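Local coordinates for YrdC-like domain-containing protein (Streptococcus mutans, PDB 3L7V), which is of uncertain function but belongs to the YrdC-like family, may bind double-stranded RNA and may take part in tRNA modification, at residues 39-44 / 169-174; 69-74 / 94-99; 76-81 / 150-155; 101-106 / 159-164; 174-177 / 183-186. All coordinates share one frame; numbering follows the deposited sequence.

Contact 1 (39-44 / 169-174); sequences IHWDGN and GEQIAK. With SO4 (sulfate ion), chain D.
The Asx turn that follows edge strand 37-40 is where Gln171 of helix 167-180 takes hold, on the carbonyl of Gly43. Gln171 NE2 donates to Gly43 O at 3.1 Å, almost straight at 169°; the acceptor lies in the amide plane, whereas NE2 stands above the plane of the peptide carbonyl rather than on one of its lone pairs. An extended chain beyond CG carries the amide out from the helix to the turn. Its other end, OE1, stops 3.2 Å from Asn44 C and also comes to the edge of the Trp41 indole, 3.6 Å from NE1, with amide and ring planes 70° apart. That indole N-H is already engaged within the turn: Trp41 NE1 donates to Asn44 O at 3.0 Å, well off straight at 131°. Asp42 OD1 accepts from Asn44 N at 2.9 Å and so closes the Asx turn. Trp41 also meets Tyr220 edge-to-face. One residue before Trp41, at the end of the strand, His40 ND1 donates to O1 of a sulfate, 3.0 Å away, and the backbone nitrogens of Asp218 and Asp219 hold the same ion, which probably came from the crystallisation liquor. Between loop and helix the junction rests on one N-H: the bond grips the NE2 end of the amide, while Gln171 OE1 faces Asn44 O at 3.3 Å as acceptor to acceptor and adds none.

Contact 2 (69-74 / 94-99); sequences IIMTSD and VVLCGS
Leu96 and Met71, a selenomethionine, meet with their side chains crossing at about a right angle, and Ile69 comes in beside them from the same strand as Met71. One methyl does all the touching from the Leu96 side: CD1 rests 4.1 Å from Met71 CG and 4.3 Å from Ile69 CD1. Leu96 aims its CB at strand 67-72, and with CG anti to the carbonyl carbon (chi1 -62°) the branch is carried out to the two partners. Met71 has the same first torsion (chi1 -81°), which places its CG before Leu96; a later bend at chi3 (41°) turns CE on to pack against Ile172 of helix 167-180. The two strands are not neighbours in the mixed sheet of this YrdC-like fold. Strand 185-188 lies between them, bonded to Thr72 through Tyr185 and to Val94 through Ala186, which is why the closest CA atoms, those of Met71 and Leu96, are still 9.3 Å apart. Val184, next to Tyr185, touches both Met71 and Leu96. No polar atom takes part across the contact, which is held by dispersion between carbon atoms; Met71 and Leu96 are buried, and Ile69 lies at the more open end.

Contact 3 (76-81 / 150-155); sequences KGLERK and ELMTDI
Leu78 lays its CD1 methyl over the start of two side chains at once, 4.0 Å from Met152 CG and 4.2 Å from Leu151 CB. Leu78 and Leu151 run antiparallel past one another, and a methyl therefore meets a CB rather than another branch end. Met152, a selenomethionine, lies aslant to Leu78 and offers only the root of its chain: bends at chi2 (75°) and chi3 (42°) fold SE and CE away from helix 75-85, toward Tyr185 and Trp133. The nearest CA atoms, those of Leu78 and Leu151, are 7.0 Å apart. What is joined here is helix 75-85, which lies on strand 67-72 through Leu78 on Thr72 and Lys81 on Ile70, and the short, loosely formed helix 149-152 that leads toward strand 158-163. Met152 O accepts from the hydroxyl of Ser159, tying that short helix to the strand. Toward the solvent, Glu79 OE1 and Glu150 OE2 come within 5.0 Å as like charges that do not touch. Lys75 NZ forms a salt bridge with Glu150 OE2, which would probably soften their repulsion. Across the contact itself the chemistry is apolar and buried, two leucines and a selenomethionine meeting through carbon atoms with no hydrogen bond between the segments, and the acidic groups stay at its border.

Contact 4 (101-106 / 159-164); sequences EELRAL and SCFVIK
Helix 100-106 lies on one face of the sheet, with the CA atoms of Leu103 and Phe161 7.6 Å apart as its closest backbone approach to strand 158-163. This is helix-on-sheet packing in the alpha/beta fold of a YrdC-like domain: strand 94-96 runs parallel to strand 158-163 as its neighbour, and the helix that follows it packs against strand 158-163. Leu103 and Leu106, one helical turn apart, bring different atoms to Phe161. The Leu103 CB bond does not point at the strand, but with CG anti to the backbone N (chi1 172°) the branch swings round and sets CD1 4.0 Å from Phe161 CB, the two side chains passing at a slant. Leu106 does aim its CB at the strand; that atom comes nearest, with CD1 close behind. Neighbouring groups complete the surroundings of Phe161: its ring meets Trp133 with the planes at about 55° and also touches Val95 and Cys97. Tyr117 of helix 111-123 packs on Leu103 and bonds through its hydroxyl to Phe161 O, which lends this apolar spot one polar tie. Farther round the ring, Phe161 CE1 stands 4.1 Å from Leu106 CB.

Contact 5 (174-177 / 183-186); sequences KEMW and MVYA
Met176, a selenomethionine, has CG anti to the carbonyl carbon (chi1 -73°) and then two further bends, at chi2 and chi3, that turn the chain's end toward Met183; Trp177 does the reverse, its CG anti to the backbone N (chi1 -178°), which swings the indole round toward Met183 as well. These choices bring different atoms of the two helix residues to the contact. Met176 sets its CG 4.1 Å from CG2 of Val184, the side chains crossing at about a right angle, and its CE ends 4.4 Å from Met183 O. Trp177 uses the benzene side of the indole: CZ3 comes 4.3 Å from Met183 CG, which lies at the ring edge, near the ring plane, so nothing of Met183 is stacked on a face here. Met183, another selenomethionine, has its CB turned away from the helix, yet CG is still within reach of that edge. The motif is a helix-to-strand connection: helix 167-180 ends, a short link brings the chain back, and the chain then enters the middle of the mixed sheet as strand 185-188. A backbone hydrogen bond between Met176 and Arg182 spans the reversal. Val184 turns its CB toward helix 167-180, while Met183 reaches helix 100-106, packing on Leu106. Glu102 of that helix touches both Met183 and Trp177. Phe50 and Val53 of helix 47-54 also touch Met176.

Overall arrangement
Contact 1 is the surface member, and alone among the five it bonds its two segments through a hydrogen bond; contacts 2 to 5 are buried and apolar between their segments. Contacts 1 and 5 share helix 167-180, which offers Gln171 to an outer loop and Met176 to the interior. Contacts 2 and 5 lie closest, centres about 5 Å apart, and strand 185-188 of contact 5 pairs with both strands of contact 2. Helix 75-85 of contact 3 and helix 100-106 of contact 4 each follow a strand of contact 2. Contact 4 meets contact 5 where Leu106 CD1 and Met183 CE pack at 3.8 Å, and contact 3 reaches contact 5 where Met152 packs on Tyr185.

Contact 1 (39-44 / 169-174)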
# COMPACT_ATOMS: atom_id res chain seq x y z
N ILE A 39 19.46 -6.31 9.74
CA ILE A 39 19.63 -7.64 9.16
C ILE A 39 19.48 -7.61 7.62
O ILE A 39 18.92 -6.67 7.07
CB ILE A 39 18.61 -8.67 9.72
CG1 ILE A 39 17.18 -8.14 9.60
CG2 ILE A 39 18.91 -9.01 11.15
CD1 ILE A 39 16.12 -9.21 9.86
N HIS A 40 19.96 -8.65 6.95
CA HIS A 40 19.81 -8.78 5.50
C HIS A 40 18.75 -9.82 5.08
O HIS A 40 18.82 -10.98 5.48
CB HIS A 40 21.16 -9.10 4.84
CG HIS A 40 22.07 -7.92 4.73
ND1 HIS A 40 22.24 -7.20 3.56
CD2 HIS A 40 22.89 -7.33 5.65
CE1 HIS A 40 23.11 -6.23 3.76
NE2 HIS A 40 23.51 -6.29 5.02
N TRP A 41 17.78 -9.40 4.27
CA TRP A 41 16.73 -10.30 3.76
C TRP A 41 17.32 -11.35 2.82
O TRP A 41 18.09 -11.02 1.93
CB TRP A 41 15.63 -9.51 3.05
CG TRP A 41 14.52 -10.35 2.48
CD1 TRP A 41 13.72 -11.22 3.17
CD2 TRP A 41 14.09 -10.41 1.11
NE1 TRP A 41 12.82 -11.82 2.31
CE2 TRP A 41 13.02 -11.33 1.05
CE3 TRP A 41 14.50 -9.77 -0.07
CZ2 TRP A 41 12.36 -11.63 -0.15
CZ3 TRP A 41 13.84 -10.07 -1.26
CH2 TRP A 41 12.78 -10.99 -1.29
N ASP A 42 16.96 -12.62 3.02
CA ASP A 42 17.51 -13.70 2.20
C ASP A 42 16.54 -14.27 1.16
O ASP A 42 16.87 -15.22 0.46
CB ASP A 42 18.07 -14.83 3.08
CG ASP A 42 16.99 -15.56 3.87
OD1 ASP A 42 15.79 -15.24 3.70
OD2 ASP A 42 17.35 -16.45 4.67
N GLY A 43 15.34 -13.70 1.07
CA GLY A 43 14.36 -14.21 0.11
C GLY A 43 13.26 -15.07 0.72
O GLY A 43 12.26 -15.34 0.06
N ASN A 44 13.45 -15.51 1.96
CA ASN A 44 12.42 -16.22 2.73
C ASN A 44 11.71 -15.28 3.71
O ASN A 44 12.20 -14.19 4.01
CB ASN A 44 13.02 -17.38 3.53
CG ASN A 44 13.89 -18.32 2.69
OD1 ASN A 44 13.42 -18.94 1.73
ND2 ASN A 44 15.16 -18.45 3.07
N GLY A 169 7.76 -7.82 2.11
CA GLY A 169 6.60 -7.34 2.85
C GLY A 169 5.34 -8.14 2.53
O GLY A 169 4.45 -8.28 3.39
N GLU A 170 5.25 -8.68 1.31
CA GLU A 170 4.14 -9.57 0.95
C GLU A 170 4.12 -10.82 1.84
O GLU A 170 3.05 -11.23 2.31
CB GLU A 170 4.19 -9.99 -0.53
CG GLU A 170 4.01 -8.85 -1.53
CD GLU A 170 4.32 -9.26 -2.97
OE1 GLU A 170 4.04 -10.42 -3.32
OE2 GLU A 170 4.85 -8.42 -3.75
N GLN A 171 5.29 -11.42 2.07
CA GLN A 171 5.38 -12.58 2.96
C GLN A 171 4.84 -12.27 4.37
O GLN A 171 4.01 -13.02 4.91
CB GLN A 171 6.80 -13.16 3.02
CG GLN A 171 7.29 -13.75 1.69
CD GLN A 171 8.81 -13.97 1.62
OE1 GLN A 171 9.58 -13.30 2.30
NE2 GLN A 171 9.23 -14.91 0.77
N ILE A 172 5.27 -11.16 4.95
CA ILE A 172 4.83 -10.82 6.30
C ILE A 172 3.33 -10.53 6.40
O ILE A 172 2.67 -11.00 7.32
CB ILE A 172 5.64 -9.63 6.88
CG1 ILE A 172 7.11 -10.05 7.04
CG2 ILE A 172 5.02 -9.14 8.17
CD1 ILE A 172 8.05 -9.00 7.63
N ALA A 173 2.79 -9.78 5.44
CA ALA A 173 1.35 -9.47 5.41
C ALA A 173 0.48 -10.72 5.27
O ALA A 173 -0.63 -10.78 5.81
CB ALA A 173 1.04 -8.49 4.27
N LYS A 174 0.98 -11.72 4.56
CA LYS A 174 0.24 -12.96 4.34
C LYS A 174 0.17 -13.82 5.61
O LYS A 174 -0.89 -14.37 5.94
CB LYS A 174 0.84 -13.77 3.18
CG LYS A 174 -0.03 -14.95 2.74
CD LYS A 174 0.66 -15.80 1.69
CE LYS A 174 -0.31 -16.75 1.00
NZ LYS A 174 0.37 -17.67 0.05
S SO4 D . 22.34 -5.50 0.27
O1 SO4 D . 21.76 -6.79 0.64
O2 SO4 D . 21.62 -4.45 0.98
O3 SO4 D . 23.75 -5.48 0.64
O4 SO4 D . 22.23 -5.32 -1.18

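Contact 2 (69-74 / 94-99)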
# COMPACT_ATOMS: atom_id res chain seq x y z
N ILE A 69 9.77 1.18 3.14
CA ILE A 69 8.56 1.57 3.88
C ILE A 69 8.71 1.31 5.38
O ILE A 69 9.45 0.42 5.81
CB ILE A 69 7.28 0.81 3.40
CG1 ILE A 69 7.45 -0.71 3.53
CG2 ILE A 69 6.89 1.22 2.00
CD1 ILE A 69 6.31 -1.54 2.90
N ILE A 70 7.98 2.10 6.17
CA ILE A 70 7.75 1.81 7.58
C ILE A 70 6.43 1.04 7.76
O ILE A 70 5.40 1.44 7.22
CB ILE A 70 7.73 3.12 8.41
CG1 ILE A 70 9.00 3.94 8.11
CG2 ILE A 70 7.58 2.82 9.91
CD1 ILE A 70 8.92 5.40 8.51
N MSE A 71 6.47 -0.05 8.52
CA MSE A 71 5.35 -1.00 8.68
C MSE A 71 4.95 -1.17 10.15
O MSE A 71 5.81 -1.36 11.02
CB MSE A 71 5.76 -2.38 8.17
CG MSE A 71 5.69 -2.61 6.67
SE MSE A 71 6.12 -4.48 6.19
CE MSE A 71 5.15 -5.40 7.64
N THR A 72 3.64 -1.16 10.41
CA THR A 72 3.07 -1.40 11.75
C THR A 72 1.67 -2.05 11.67
O THR A 72 1.09 -2.14 10.58
CB THR A 72 2.98 -0.10 12.63
OG1 THR A 72 2.16 0.89 12.00
CG2 THR A 72 4.35 0.47 12.85
N SER A 73 1.15 -2.49 12.81
CA SER A 73 -0.15 -3.15 12.85
C SER A 73 -1.13 -2.69 13.95
O SER A 73 -2.18 -3.31 14.14
CB SER A 73 0.01 -4.68 12.86
OG SER A 73 0.45 -5.14 14.12
N ASP A 74 -0.82 -1.61 14.67
CA ASP A 74 -1.77 -1.05 15.63
C ASP A 74 -1.66 0.46 15.83
O ASP A 74 -0.76 1.11 15.30
CB ASP A 74 -1.68 -1.79 16.97
CG ASP A 74 -0.29 -1.72 17.59
OD1 ASP A 74 0.48 -0.79 17.25
OD2 ASP A 74 0.02 -2.61 18.40
N VAL A 94 -1.52 3.44 4.29
CA VAL A 94 -2.21 2.57 3.34
C VAL A 94 -2.38 1.14 3.88
O VAL A 94 -1.65 0.74 4.80
CB VAL A 94 -1.41 2.48 2.03
CG1 VAL A 94 -1.01 3.88 1.55
CG2 VAL A 94 -0.18 1.62 2.22
N VAL A 95 -3.33 0.39 3.32
CA VAL A 95 -3.55 -1.01 3.71
C VAL A 95 -2.81 -2.02 2.80
O VAL A 95 -3.06 -2.08 1.60
CB VAL A 95 -5.06 -1.37 3.73
CG1 VAL A 95 -5.26 -2.80 4.21
CG2 VAL A 95 -5.84 -0.41 4.61
N LEU A 96 -1.90 -2.80 3.38
CA LEU A 96 -1.11 -3.78 2.60
C LEU A 96 -1.79 -5.16 2.53
O LEU A 96 -1.87 -5.85 3.54
CB LEU A 96 0.29 -3.95 3.22
CG LEU A 96 1.27 -2.77 3.30
CD1 LEU A 96 2.50 -3.14 4.11
CD2 LEU A 96 1.67 -2.27 1.91
N CYS A 97 -2.26 -5.54 1.34
CA CYS A 97 -3.00 -6.80 1.13
C CYS A 97 -2.08 -7.98 0.75
O CYS A 97 -1.30 -7.89 -0.20
CB CYS A 97 -4.12 -6.64 0.07
SG CYS A 97 -5.50 -5.52 0.55
N GLY A 98 -2.19 -9.09 1.47
CA GLY A 98 -1.38 -10.26 1.23
C GLY A 98 -2.05 -11.31 0.34
O GLY A 98 -1.45 -12.34 0.01
N SER A 99 -3.30 -11.04 -0.04
CA SER A 99 -4.02 -11.92 -0.96
C SER A 99 -5.30 -11.28 -1.43
O SER A 99 -5.79 -10.32 -0.83
CB SER A 99 -4.35 -13.27 -0.31
OG SER A 99 -5.21 -13.09 0.80

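Contact 3 (76-81 / 150-155)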
# COMPACT_ATOMS: atom_id res chain seq x y z
N LYS A 76 -0.82 2.30 18.56
CA LYS A 76 0.45 2.65 19.20
C LYS A 76 1.64 2.69 18.22
O LYS A 76 2.52 3.55 18.34
CB LYS A 76 0.77 1.68 20.35
CG LYS A 76 0.61 2.27 21.73
CD LYS A 76 1.85 3.07 22.14
CE LYS A 76 1.88 4.45 21.49
NZ LYS A 76 3.19 5.14 21.65
N GLY A 77 1.68 1.77 17.27
CA GLY A 77 2.72 1.77 16.25
C GLY A 77 2.54 2.90 15.25
O GLY A 77 3.53 3.46 14.77
N LEU A 78 1.28 3.22 14.93
CA LEU A 78 0.96 4.29 13.99
C LEU A 78 1.35 5.66 14.51
O LEU A 78 1.88 6.48 13.77
CB LEU A 78 -0.53 4.27 13.61
CG LEU A 78 -0.93 3.25 12.55
CD1 LEU A 78 -2.41 2.90 12.64
CD2 LEU A 78 -0.57 3.77 11.15
N GLU A 79 1.09 5.92 15.79
CA GLU A 79 1.56 7.14 16.45
C GLU A 79 3.08 7.33 16.31
O GLU A 79 3.56 8.41 16.01
CB GLU A 79 1.17 7.16 17.93
CG GLU A 79 -0.32 7.11 18.20
CD GLU A 79 -1.01 8.44 17.99
OE1 GLU A 79 -2.23 8.52 18.28
OE2 GLU A 79 -0.34 9.39 17.54
N ARG A 80 3.82 6.25 16.55
CA ARG A 80 5.28 6.30 16.42
C ARG A 80 5.68 6.66 14.98
O ARG A 80 6.62 7.42 14.77
CB ARG A 80 5.92 4.97 16.89
CG ARG A 80 5.73 4.65 18.40
CD ARG A 80 6.17 3.21 18.79
NE ARG A 80 7.63 3.03 18.75
CZ ARG A 80 8.26 1.85 18.68
NH1 ARG A 80 7.58 0.72 18.61
NH2 ARG A 80 9.59 1.81 18.64
N LYS A 81 4.95 6.15 13.99
CA LYS A 81 5.29 6.40 12.59
C LYS A 81 5.12 7.85 12.19
O LYS A 81 6.02 8.45 11.62
CB LYS A 81 4.46 5.52 11.64
CG LYS A 81 5.17 5.26 10.33
CD LYS A 81 4.24 5.32 9.15
CE LYS A 81 3.18 4.26 9.22
NZ LYS A 81 2.04 4.68 8.40
N GLU A 150 -8.57 6.44 12.82
CA GLU A 150 -8.20 7.84 12.76
C GLU A 150 -6.96 8.02 11.87
O GLU A 150 -6.81 9.03 11.19
CB GLU A 150 -7.98 8.38 14.18
CG GLU A 150 -7.38 9.76 14.27
CD GLU A 150 -6.86 10.08 15.68
OE1 GLU A 150 -6.40 11.23 15.90
OE2 GLU A 150 -6.90 9.19 16.57
N LEU A 151 -6.08 7.01 11.87
CA LEU A 151 -4.79 7.12 11.18
C LEU A 151 -4.62 6.28 9.89
O LEU A 151 -3.60 6.40 9.20
CB LEU A 151 -3.62 6.85 12.15
CG LEU A 151 -3.32 7.86 13.27
CD1 LEU A 151 -3.24 9.29 12.74
CD2 LEU A 151 -4.36 7.78 14.35
N MSE A 152 -5.59 5.44 9.55
CA MSE A 152 -5.49 4.67 8.30
C MSE A 152 -6.76 4.67 7.41
O MSE A 152 -6.84 3.93 6.44
CB MSE A 152 -4.97 3.25 8.56
CG MSE A 152 -5.37 2.62 9.89
SE MSE A 152 -7.23 2.03 9.98
CE MSE A 152 -7.37 1.22 8.18
N THR A 153 -7.73 5.51 7.76
CA THR A 153 -8.80 5.89 6.85
C THR A 153 -8.86 7.41 6.84
O THR A 153 -8.36 8.06 7.77
CB THR A 153 -10.20 5.34 7.26
OG1 THR A 153 -10.69 6.06 8.40
CG2 THR A 153 -10.14 3.86 7.59
N ASP A 154 -9.47 7.99 5.81
CA ASP A 154 -9.70 9.43 5.82
C ASP A 154 -11.10 9.72 6.36
O ASP A 154 -11.81 8.80 6.80
CB ASP A 154 -9.50 10.03 4.42
CG ASP A 154 -10.57 9.59 3.42
OD1 ASP A 154 -10.69 10.22 2.37
OD2 ASP A 154 -11.30 8.61 3.70
N ILE A 155 -11.49 10.99 6.35
CA ILE A 155 -12.78 11.38 6.93
C ILE A 155 -14.00 10.85 6.16
O ILE A 155 -15.08 10.74 6.72
CB ILE A 155 -12.89 12.92 7.09
CG1 ILE A 155 -12.52 13.61 5.78
CG2 ILE A 155 -11.99 13.41 8.21
CD1 ILE A 155 -12.48 15.12 5.88

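Contact 4 (101-106 / 159-164)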
# COMPACT_ATOMS: atom_id res chain seq x y z
N GLU A 101 -8.14 -12.60 -1.27
CA GLU A 101 -9.17 -12.95 -0.31
C GLU A 101 -9.32 -11.87 0.76
O GLU A 101 -10.44 -11.49 1.12
CB GLU A 101 -8.87 -14.30 0.34
N GLU A 102 -8.19 -11.37 1.28
CA GLU A 102 -8.23 -10.25 2.23
C GLU A 102 -8.86 -9.00 1.59
O GLU A 102 -9.71 -8.35 2.20
CB GLU A 102 -6.84 -9.91 2.79
CG GLU A 102 -6.84 -8.71 3.74
CD GLU A 102 -5.46 -8.32 4.24
OE1 GLU A 102 -4.45 -8.91 3.79
OE2 GLU A 102 -5.38 -7.42 5.10
N LEU A 103 -8.45 -8.67 0.37
CA LEU A 103 -9.07 -7.55 -0.33
C LEU A 103 -10.61 -7.65 -0.41
O LEU A 103 -11.32 -6.70 -0.08
CB LEU A 103 -8.48 -7.37 -1.73
CG LEU A 103 -9.21 -6.36 -2.61
CD1 LEU A 103 -8.89 -4.94 -2.17
CD2 LEU A 103 -8.89 -6.56 -4.08
N ARG A 104 -11.11 -8.81 -0.84
CA ARG A 104 -12.55 -8.98 -1.01
C ARG A 104 -13.33 -9.02 0.30
O ARG A 104 -14.52 -8.70 0.34
CB ARG A 104 -12.85 -10.25 -1.82
CG ARG A 104 -12.34 -10.22 -3.26
CD ARG A 104 -12.71 -11.52 -3.97
NE ARG A 104 -12.28 -11.54 -5.37
CZ ARG A 104 -11.46 -12.44 -5.90
NH1 ARG A 104 -10.97 -13.43 -5.17
NH2 ARG A 104 -11.16 -12.37 -7.18
N ALA A 105 -12.65 -9.40 1.38
CA ALA A 105 -13.27 -9.35 2.71
C ALA A 105 -13.44 -7.93 3.26
O ALA A 105 -14.31 -7.71 4.10
CB ALA A 105 -12.48 -10.21 3.72
N LEU A 106 -12.61 -6.98 2.80
CA LEU A 106 -12.52 -5.64 3.41
C LEU A 106 -13.10 -4.46 2.61
O LEU A 106 -13.65 -3.53 3.18
CB LEU A 106 -11.05 -5.33 3.77
CG LEU A 106 -10.28 -6.23 4.74
CD1 LEU A 106 -8.93 -5.60 5.14
CD2 LEU A 106 -11.11 -6.52 5.98
N SER A 159 -9.84 4.04 2.15
CA SER A 159 -8.39 3.77 2.28
C SER A 159 -7.78 3.43 0.92
O SER A 159 -8.52 3.17 -0.05
CB SER A 159 -8.11 2.61 3.24
OG SER A 159 -8.61 2.83 4.55
N CYS A 160 -6.44 3.44 0.85
CA CYS A 160 -5.71 2.94 -0.32
C CYS A 160 -5.29 1.48 -0.09
O CYS A 160 -4.48 1.20 0.79
CB CYS A 160 -4.47 3.80 -0.61
SG CYS A 160 -3.52 3.26 -2.10
N PHE A 161 -5.83 0.56 -0.90
CA PHE A 161 -5.51 -0.87 -0.79
C PHE A 161 -4.47 -1.28 -1.86
O PHE A 161 -4.71 -1.09 -3.06
CB PHE A 161 -6.79 -1.73 -0.95
CG PHE A 161 -7.77 -1.62 0.20
CD1 PHE A 161 -7.75 -2.53 1.25
CD2 PHE A 161 -8.72 -0.60 0.22
CE1 PHE A 161 -8.64 -2.42 2.29
CE2 PHE A 161 -9.61 -0.49 1.27
CZ PHE A 161 -9.58 -1.40 2.31
N VAL A 162 -3.35 -1.87 -1.45
CA VAL A 162 -2.22 -2.13 -2.35
C VAL A 162 -1.89 -3.61 -2.45
O VAL A 162 -1.90 -4.29 -1.43
CB VAL A 162 -0.94 -1.43 -1.83
CG1 VAL A 162 0.18 -1.54 -2.83
CG2 VAL A 162 -1.21 0.02 -1.51
N ILE A 163 -1.56 -4.09 -3.66
CA ILE A 163 -1.09 -5.47 -3.89
C ILE A 163 0.26 -5.50 -4.62
O ILE A 163 0.64 -4.52 -5.25
CB ILE A 163 -2.07 -6.29 -4.80
CG1 ILE A 163 -2.37 -5.53 -6.10
CG2 ILE A 163 -3.34 -6.69 -4.06
CD1 ILE A 163 -3.08 -6.33 -7.18
N LYS A 164 0.95 -6.64 -4.55
CA LYS A 164 2.20 -6.90 -5.29
C LYS A 164 3.26 -5.81 -5.16
O LYS A 164 3.91 -5.43 -6.13
CB LYS A 164 1.93 -7.20 -6.79
CG LYS A 164 1.11 -8.46 -7.06
CD LYS A 164 1.79 -9.73 -6.52
CE LYS A 164 0.88 -10.96 -6.62
NZ LYS A 164 1.59 -12.20 -6.17

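Contact 5 (174-177 / 183-186)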
# COMPACT_ATOMS: atom_id res chain seq x y z
N LYS A 174 0.98 -11.72 4.56
CA LYS A 174 0.24 -12.96 4.34
C LYS A 174 0.17 -13.82 5.61
O LYS A 174 -0.89 -14.37 5.94
CB LYS A 174 0.84 -13.77 3.18
CG LYS A 174 -0.03 -14.95 2.74
CD LYS A 174 0.66 -15.80 1.69
CE LYS A 174 -0.31 -16.75 1.00
NZ LYS A 174 0.37 -17.67 0.05
N GLU A 175 1.30 -13.94 6.32
CA GLU A 175 1.34 -14.65 7.60
C GLU A 175 0.44 -14.00 8.64
O GLU A 175 -0.29 -14.69 9.36
CB GLU A 175 2.76 -14.72 8.16
CG GLU A 175 3.58 -15.88 7.64
CD GLU A 175 3.02 -17.23 8.06
OE1 GLU A 175 2.71 -17.41 9.25
OE2 GLU A 175 2.90 -18.12 7.19
N MSE A 176 0.50 -12.68 8.75
CA MSE A 176 -0.32 -11.96 9.73
C MSE A 176 -1.81 -12.20 9.47
O MSE A 176 -2.57 -12.51 10.39
CB MSE A 176 -0.00 -10.46 9.75
CG MSE A 176 1.35 -10.09 10.42
SE MSE A 176 1.35 -10.16 12.40
CE MSE A 176 0.40 -8.50 12.85
N TRP A 177 -2.22 -12.07 8.21
CA TRP A 177 -3.61 -12.33 7.84
C TRP A 177 -4.07 -13.78 8.08
O TRP A 177 -5.05 -14.03 8.79
CB TRP A 177 -3.87 -11.95 6.38
CG TRP A 177 -5.30 -12.17 5.98
CD1 TRP A 177 -5.79 -13.18 5.21
CD2 TRP A 177 -6.43 -11.37 6.37
NE1 TRP A 177 -7.15 -13.05 5.09
CE2 TRP A 177 -7.57 -11.96 5.79
CE3 TRP A 177 -6.58 -10.22 7.16
CZ2 TRP A 177 -8.86 -11.43 5.96
CZ3 TRP A 177 -7.87 -9.69 7.33
CH2 TRP A 177 -8.99 -10.30 6.73
N MSE A 183 -4.14 -7.28 10.34
CA MSE A 183 -3.78 -6.42 9.20
C MSE A 183 -2.41 -5.71 9.38
O MSE A 183 -1.92 -5.58 10.50
CB MSE A 183 -4.87 -5.37 8.97
CG MSE A 183 -6.25 -5.92 8.61
SE MSE A 183 -7.66 -4.55 8.76
CE MSE A 183 -6.96 -3.27 7.47
N VAL A 184 -1.82 -5.24 8.29
CA VAL A 184 -0.56 -4.47 8.34
C VAL A 184 -0.66 -3.14 7.55
O VAL A 184 -1.22 -3.11 6.46
CB VAL A 184 0.65 -5.30 7.83
CG1 VAL A 184 1.84 -4.41 7.54
CG2 VAL A 184 1.03 -6.37 8.83
N TYR A 185 -0.13 -2.06 8.12
CA TYR A 185 -0.26 -0.71 7.55
C TYR A 185 1.11 -0.09 7.28
O TYR A 185 2.10 -0.52 7.87
CB TYR A 185 -1.07 0.22 8.47
CG TYR A 185 -2.30 -0.43 9.06
CD1 TYR A 185 -2.36 -0.77 10.41
CD2 TYR A 185 -3.42 -0.70 8.27
CE1 TYR A 185 -3.48 -1.37 10.96
CE2 TYR A 185 -4.54 -1.29 8.81
CZ TYR A 185 -4.57 -1.63 10.15
OH TYR A 185 -5.69 -2.23 10.68
N ALA A 186 1.16 0.92 6.42
CA ALA A 186 2.45 1.44 5.97
C ALA A 186 2.46 2.87 5.43
O ALA A 186 1.42 3.44 5.10
CB ALA A 186 3.06 0.52 4.93